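Local coordinates for protein FAD dependent oxidoreductase (Chelativorans sp. BNC1, PDB 6PXS) that probably oxidises iminodiacetate, as an FAD-dependent oxidoreductase of the DadA family, at residues 220-231 and 298-309. Numbering follows the deposited sequence.
Sequences VVPQKGQIIHLH and THIETRVGFRPA. With FAD (flavin-adenine dinucleotide), chain E.
H229 and R303 meet on the sheet face that also carries I227 and E301, the guanidinium lying across the imidazole with planes 22° apart and H229 CE1 centred over R303 CZ at 3.3 Å. With CG anti to the carbonyl carbon (chi1 -58°) and the chain extended to NE, R303 also grips E301 side-on: its NE and NH2 each stand 3.1 Å from E301 OE2, on the same face of the carboxylate. A leucine in place of R303 would probably leave E301 without this charge partner and strip the guanidinium from one face of the H229 ring. The antiparallel backbones pair from V221–A309 to H231–T298, and at a beta bulge I300 N donates to H229 O (3.2 Å). Beside the flavin, G305 N bonds to G225 O (3.0 Å) while the return bond from G225 N is weak; G305 O lies 3.5 Å from FAD C8M, and R307 NH2 3.4 Å from FAD C7. Q223 NE2 bonds to D267, K224 NZ to R274 O, Q226 NE2 to T276 and E266, T302 OG1 to Q280, and T298 OG1 to R274 of the second subunit. Strand 220-231 bonds on its other edge to strand 258-261, and helix 277-290 packs against I228 and H299.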
loop_
_atom_site.group_PDB
_atom_site.type_symbol
_atom_site.label_atom_id
_atom_site.label_comp_id
_atom_site.label_asym_id
_atom_site.label_seq_id
_atom_site.Cartn_x
_atom_site.Cartn_y
_atom_site.Cartn_z
ATOM N N VAL A 220 -15.928 -4.192 27.379
ATOM C CA VAL A 220 -15.912 -3.921 25.944
ATOM C C VAL A 220 -14.584 -4.424 25.395
ATOM O O VAL A 220 -13.522 -3.890 25.739
ATOM C CB VAL A 220 -16.105 -2.432 25.627
ATOM C CG1 VAL A 220 -16.085 -2.205 24.119
ATOM C CG2 VAL A 220 -17.406 -1.928 26.231
ATOM N N VAL A 221 -14.645 -5.438 24.544
ATOM C CA VAL A 221 -13.456 -6.046 23.952
ATOM C C VAL A 221 -13.600 -5.956 22.440
ATOM O O VAL A 221 -14.714 -5.778 21.915
ATOM C CB VAL A 221 -13.263 -7.505 24.426
ATOM C CG1 VAL A 221 -13.141 -7.555 25.939
ATOM C CG2 VAL A 221 -14.415 -8.376 23.951
ATOM N N PRO A 222 -12.498 -6.076 21.702
ATOM C CA PRO A 222 -12.573 -5.914 20.246
ATOM C C PRO A 222 -13.153 -7.138 19.557
ATOM O O PRO A 222 -12.904 -8.280 19.953
ATOM C CB PRO A 222 -11.109 -5.699 19.843
ATOM C CG PRO A 222 -10.335 -6.425 20.877
ATOM C CD PRO A 222 -11.111 -6.278 22.159
ATOM N N GLN A 223 -13.940 -6.884 18.515
ATOM C CA GLN A 223 -14.444 -7.922 17.617
ATOM C C GLN A 223 -13.928 -7.589 16.222
ATOM O O GLN A 223 -14.452 -6.691 15.556
ATOM C CB GLN A 223 -15.968 -7.999 17.643
ATOM C CG GLN A 223 -16.540 -9.148 16.816
ATOM C CD GLN A 223 -18.051 -9.084 16.678
ATOM O OE1 GLN A 223 -18.606 -8.079 16.231
ATOM N NE2 GLN A 223 -18.725 -10.162 17.059
ATOM N N LYS A 224 -12.898 -8.309 15.786
ATOM C CA LYS A 224 -12.316 -8.060 14.475
ATOM C C LYS A 224 -13.375 -8.178 13.383
ATOM O O LYS A 224 -14.312 -8.977 13.475
ATOM C CB LYS A 224 -11.174 -9.042 14.213
ATOM C CG LYS A 224 -10.566 -8.952 12.825
ATOM C CD LYS A 224 -9.371 -9.876 12.703
ATOM C CE LYS A 224 -8.804 -9.876 11.297
ATOM N NZ LYS A 224 -7.658 -10.819 11.164
ATOM N N GLY A 225 -13.219 -7.364 12.344
ATOM C CA GLY A 225 -14.102 -7.419 11.198
ATOM C C GLY A 225 -13.394 -7.073 9.904
ATOM O O GLY A 225 -12.775 -6.011 9.795
ATOM N N GLN A 226 -13.477 -7.958 8.916
ATOM C CA GLN A 226 -12.880 -7.733 7.606
ATOM C C GLN A 226 -13.979 -7.378 6.614
ATOM O O GLN A 226 -15.007 -8.060 6.551
ATOM C CB GLN A 226 -12.115 -8.971 7.137
ATOM C CG GLN A 226 -11.127 -9.504 8.160
ATOM C CD GLN A 226 -10.332 -10.686 7.648
ATOM O OE1 GLN A 226 -9.989 -10.757 6.468
ATOM N NE2 GLN A 226 -10.038 -11.629 8.535
ATOM N N ILE A 227 -13.759 -6.319 5.840
ATOM C CA ILE A 227 -14.756 -5.790 4.917
ATOM C C ILE A 227 -14.087 -5.563 3.570
ATOM O O ILE A 227 -12.982 -5.013 3.506
ATOM C CB ILE A 227 -15.383 -4.489 5.454
ATOM C CG1 ILE A 227 -16.503 -4.004 4.532
ATOM C CG2 ILE A 227 -14.323 -3.410 5.621
ATOM C CD1 ILE A 227 -17.348 -2.902 5.141
ATOM N N ILE A 228 -14.754 -5.985 2.496
ATOM C CA ILE A 228 -14.185 -5.963 1.153
ATOM C C ILE A 228 -14.767 -4.794 0.372
ATOM O O ILE A 228 -15.963 -4.496 0.471
ATOM C CB ILE A 228 -14.445 -7.295 0.422
ATOM C CG1 ILE A 228 -13.671 -8.426 1.103
ATOM C CG2 ILE A 228 -14.058 -7.177 -1.048
ATOM C CD1 ILE A 228 -13.965 -9.795 0.546
ATOM N N HIS A 229 -13.919 -4.139 -0.417
ATOM C CA HIS A 229 -14.318 -3.033 -1.278
ATOM C C HIS A 229 -14.083 -3.435 -2.726
ATOM O O HIS A 229 -12.965 -3.804 -3.097
ATOM C CB HIS A 229 -13.537 -1.763 -0.936
ATOM C CG HIS A 229 -13.923 -1.154 0.375
ATOM N ND1 HIS A 229 -14.393 0.137 0.486
ATOM C CD2 HIS A 229 -13.919 -1.662 1.630
ATOM C CE1 HIS A 229 -14.658 0.400 1.753
ATOM N NE2 HIS A 229 -14.379 -0.675 2.468
ATOM N N LEU A 230 -15.134 -3.362 -3.537
ATOM C CA LEU A 230 -15.084 -3.740 -4.940
ATOM C C LEU A 230 -15.209 -2.507 -5.824
ATOM O O LEU A 230 -15.615 -1.432 -5.377
ATOM C CB LEU A 230 -16.198 -4.732 -5.281
ATOM C CG LEU A 230 -16.280 -5.974 -4.394
ATOM C CD1 LEU A 230 -17.452 -6.836 -4.821
ATOM C CD2 LEU A 230 -14.990 -6.769 -4.441
ATOM N N HIS A 231 -14.862 -2.681 -7.097
ATOM C CA HIS A 231 -14.903 -1.603 -8.074
ATOM C C HIS A 231 -15.482 -2.136 -9.374
ATOM O O HIS A 231 -15.003 -3.143 -9.902
ATOM C CB HIS A 231 -13.503 -1.023 -8.305
ATOM C CG HIS A 231 -13.462 0.083 -9.312
ATOM N ND1 HIS A 231 -14.126 1.278 -9.135
ATOM C CD2 HIS A 231 -12.828 0.178 -10.506
ATOM C CE1 HIS A 231 -13.906 2.060 -10.176
ATOM N NE2 HIS A 231 -13.123 1.416 -11.023
ATOM N N THR A 298 -13.485 -5.644 -9.770
ATOM C CA THR A 298 -12.150 -5.516 -9.206
ATOM C C THR A 298 -12.217 -5.509 -7.684
ATOM O O THR A 298 -13.129 -4.936 -7.085
ATOM C CB THR A 298 -11.479 -4.234 -9.703
ATOM O OG1 THR A 298 -11.489 -4.207 -11.135
ATOM C CG2 THR A 298 -10.041 -4.154 -9.214
ATOM N N HIS A 299 -11.243 -6.165 -7.061
ATOM C CA HIS A 299 -11.057 -6.124 -5.616
ATOM C C HIS A 299 -9.935 -5.132 -5.331
ATOM O O HIS A 299 -8.764 -5.416 -5.600
ATOM C CB HIS A 299 -10.729 -7.513 -5.073
ATOM C CG HIS A 299 -10.589 -7.567 -3.584
ATOM N ND1 HIS A 299 -10.305 -8.731 -2.908
ATOM C CD2 HIS A 299 -10.698 -6.601 -2.640
ATOM C CE1 HIS A 299 -10.240 -8.484 -1.612
ATOM N NE2 HIS A 299 -10.474 -7.199 -1.423
ATOM N N ILE A 300 -10.294 -3.969 -4.793
ATOM C CA ILE A 300 -9.326 -2.892 -4.617
ATOM C C ILE A 300 -8.654 -2.959 -3.250
ATOM O O ILE A 300 -7.455 -2.695 -3.134
ATOM C CB ILE A 300 -9.996 -1.520 -4.853
ATOM C CG1 ILE A 300 -11.264 -1.361 -4.007
ATOM C CG2 ILE A 300 -10.329 -1.342 -6.326
ATOM C CD1 ILE A 300 -11.923 -0.003 -4.153
ATOM N N GLU A 301 -9.391 -3.311 -2.198
ATOM C CA GLU A 301 -8.797 -3.404 -0.871
ATOM C C GLU A 301 -9.716 -4.202 0.040
ATOM O O GLU A 301 -10.862 -4.505 -0.301
ATOM C CB GLU A 301 -8.526 -2.016 -0.275
ATOM C CG GLU A 301 -9.758 -1.129 -0.144
ATOM C CD GLU A 301 -9.538 0.039 0.804
ATOM O OE1 GLU A 301 -8.661 -0.069 1.688
ATOM O OE2 GLU A 301 -10.240 1.065 0.665
ATOM N N THR A 302 -9.186 -4.540 1.216
ATOM C CA THR A 302 -9.944 -5.210 2.270
ATOM C C THR A 302 -9.537 -4.579 3.594
ATOM O O THR A 302 -8.395 -4.744 4.034
ATOM C CB THR A 302 -9.679 -6.715 2.280
ATOM O OG1 THR A 302 -10.136 -7.290 1.049
ATOM C CG2 THR A 302 -10.396 -7.380 3.449
ATOM N N ARG A 303 -10.462 -3.867 4.225
ATOM C CA ARG A 303 -10.168 -3.155 5.459
ATOM C C ARG A 303 -10.400 -4.052 6.669
ATOM O O ARG A 303 -11.112 -5.057 6.606
ATOM C CB ARG A 303 -11.023 -1.894 5.568
ATOM C CG ARG A 303 -10.845 -0.940 4.404
ATOM C CD ARG A 303 -11.662 0.321 4.590
ATOM N NE ARG A 303 -11.634 1.161 3.398
ATOM C CZ ARG A 303 -12.347 2.272 3.251
ATOM N NH1 ARG A 303 -13.150 2.682 4.223
ATOM N NH2 ARG A 303 -12.261 2.971 2.127
ATOM N N VAL A 304 -9.776 -3.674 7.782
ATOM C CA VAL A 304 -9.907 -4.388 9.043
ATOM C C VAL A 304 -10.261 -3.388 10.132
ATOM O O VAL A 304 -9.693 -2.291 10.192
ATOM C CB VAL A 304 -8.618 -5.152 9.410
ATOM C CG1 VAL A 304 -8.753 -5.783 10.792
ATOM C CG2 VAL A 304 -8.309 -6.206 8.360
ATOM N N GLY A 305 -11.199 -3.769 10.991
ATOM C CA GLY A 305 -11.620 -2.916 12.081
ATOM C C GLY A 305 -12.025 -3.717 13.298
ATOM O O GLY A 305 -12.595 -4.805 13.168
ATOM N N PHE A 306 -11.734 -3.195 14.486
ATOM C CA PHE A 306 -12.084 -3.849 15.742
ATOM C C PHE A 306 -13.303 -3.141 16.324
ATOM O O PHE A 306 -13.203 -2.005 16.799
ATOM C CB PHE A 306 -10.909 -3.819 16.717
ATOM C CG PHE A 306 -9.630 -4.377 16.149
ATOM C CD1 PHE A 306 -9.541 -5.709 15.780
ATOM C CD2 PHE A 306 -8.513 -3.571 16.001
ATOM C CE1 PHE A 306 -8.363 -6.223 15.263
ATOM C CE2 PHE A 306 -7.333 -4.081 15.486
ATOM C CZ PHE A 306 -7.259 -5.405 15.118
ATOM N N ARG A 307 -14.451 -3.808 16.278
ATOM C CA ARG A 307 -15.663 -3.223 16.823
ATOM C C ARG A 307 -15.577 -3.168 18.348
ATOM O O ARG A 307 -15.132 -4.132 18.978
ATOM C CB ARG A 307 -16.889 -4.039 16.420
ATOM C CG ARG A 307 -17.122 -4.159 14.929
ATOM C CD ARG A 307 -18.277 -5.108 14.654
ATOM N NE ARG A 307 -17.868 -6.230 13.813
ATOM C CZ ARG A 307 -18.144 -6.351 12.518
ATOM N NH1 ARG A 307 -17.713 -7.412 11.855
ATOM N NH2 ARG A 307 -18.852 -5.426 11.880
ATOM N N PRO A 308 -15.996 -2.065 18.972
ATOM C CA PRO A 308 -16.099 -2.063 20.436
ATOM C C PRO A 308 -17.302 -2.869 20.893
ATOM O O PRO A 308 -18.348 -2.307 21.231
ATOM C CB PRO A 308 -16.235 -0.577 20.777
ATOM C CG PRO A 308 -16.889 0.015 19.580
ATOM C CD PRO A 308 -16.373 -0.763 18.394
ATOM N N ALA A 309 -17.165 -4.194 20.888
ATOM C CA ALA A 309 -18.269 -5.081 21.225
ATOM C C ALA A 309 -18.346 -5.251 22.735
ATOM O O ALA A 309 -17.372 -5.672 23.369
ATOM C CB ALA A 309 -18.089 -6.434 20.542
HETATM P PA FAD E . -13.136 3.860 17.187
HETATM O O1A FAD E . -12.231 2.688 17.117
HETATM O O2A FAD E . -13.594 4.382 15.822
HETATM O O5B FAD E . -12.503 5.038 18.009
HETATM C C5B FAD E . -11.509 4.793 19.026
HETATM C C4B FAD E . -10.408 5.810 18.875
HETATM O O4B FAD E . -9.806 6.068 20.166
HETATM C C3B FAD E . -9.267 5.383 17.950
HETATM O O3B FAD E . -8.835 6.479 17.154
HETATM C C2B FAD E . -8.183 4.937 18.933
HETATM O O2B FAD E . -6.874 5.057 18.387
HETATM C C1B FAD E . -8.406 5.939 20.060
HETATM N N9A FAD E . -7.874 5.525 21.354
HETATM C C8A FAD E . -8.165 4.378 22.044
HETATM N N7A FAD E . -7.532 4.269 23.188
HETATM C C5A FAD E . -6.770 5.426 23.252
HETATM C C6A FAD E . -5.871 5.918 24.218
HETATM N N6A FAD E . -5.573 5.279 25.352
HETATM N N1A FAD E . -5.277 7.108 23.972
HETATM C C2A FAD E . -5.567 7.754 22.840
HETATM N N3A FAD E . -6.397 7.386 21.862
HETATM C C4A FAD E . -6.970 6.208 22.129
HETATM N N1 FAD E . -21.806 0.445 12.168
HETATM C C2 FAD E . -22.958 0.794 11.525
HETATM O O2 FAD E . -23.804 1.520 12.059
HETATM N N3 FAD E . -23.197 0.334 10.241
HETATM C C4 FAD E . -22.361 -0.480 9.506
HETATM O O4 FAD E . -22.680 -0.828 8.370
HETATM C C4X FAD E . -21.140 -0.849 10.198
HETATM N N5 FAD E . -20.292 -1.618 9.576
HETATM C C5X FAD E . -19.125 -1.970 10.236
HETATM C C6 FAD E . -18.208 -2.793 9.584
HETATM C C7 FAD E . -17.020 -3.171 10.200
HETATM C C7M FAD E . -16.054 -4.061 9.464
HETATM C C8 FAD E . -16.742 -2.727 11.502
HETATM C C8M FAD E . -15.465 -3.122 12.198
HETATM C C9 FAD E . -17.656 -1.905 12.155
HETATM C C9A FAD E . -18.841 -1.524 11.535
HETATM N N10 FAD E . -19.784 -0.691 12.171
HETATM C C10 FAD E . -20.950 -0.337 11.530
HETATM C "C1'" FAD E . -19.554 -0.201 13.540
HETATM C "C2'" FAD E . -18.774 1.112 13.589
HETATM O "O2'" FAD E . -17.741 1.111 12.603
HETATM C "C3'" FAD E . -18.144 1.265 14.973
HETATM O "O3'" FAD E . -19.085 0.861 15.961
HETATM C "C4'" FAD E . -17.682 2.683 15.306
HETATM O "O4'" FAD E . -16.752 3.113 14.313
HETATM C "C5'" FAD E . -17.049 2.753 16.680
HETATM O "O5'" FAD E . -16.544 4.085 16.903
HETATM P P FAD E . -15.709 4.429 18.192
HETATM O O1P FAD E . -16.475 3.936 19.424
HETATM O O2P FAD E . -15.299 5.857 18.226
HETATM O O3P FAD E . -14.431 3.497 18.025
#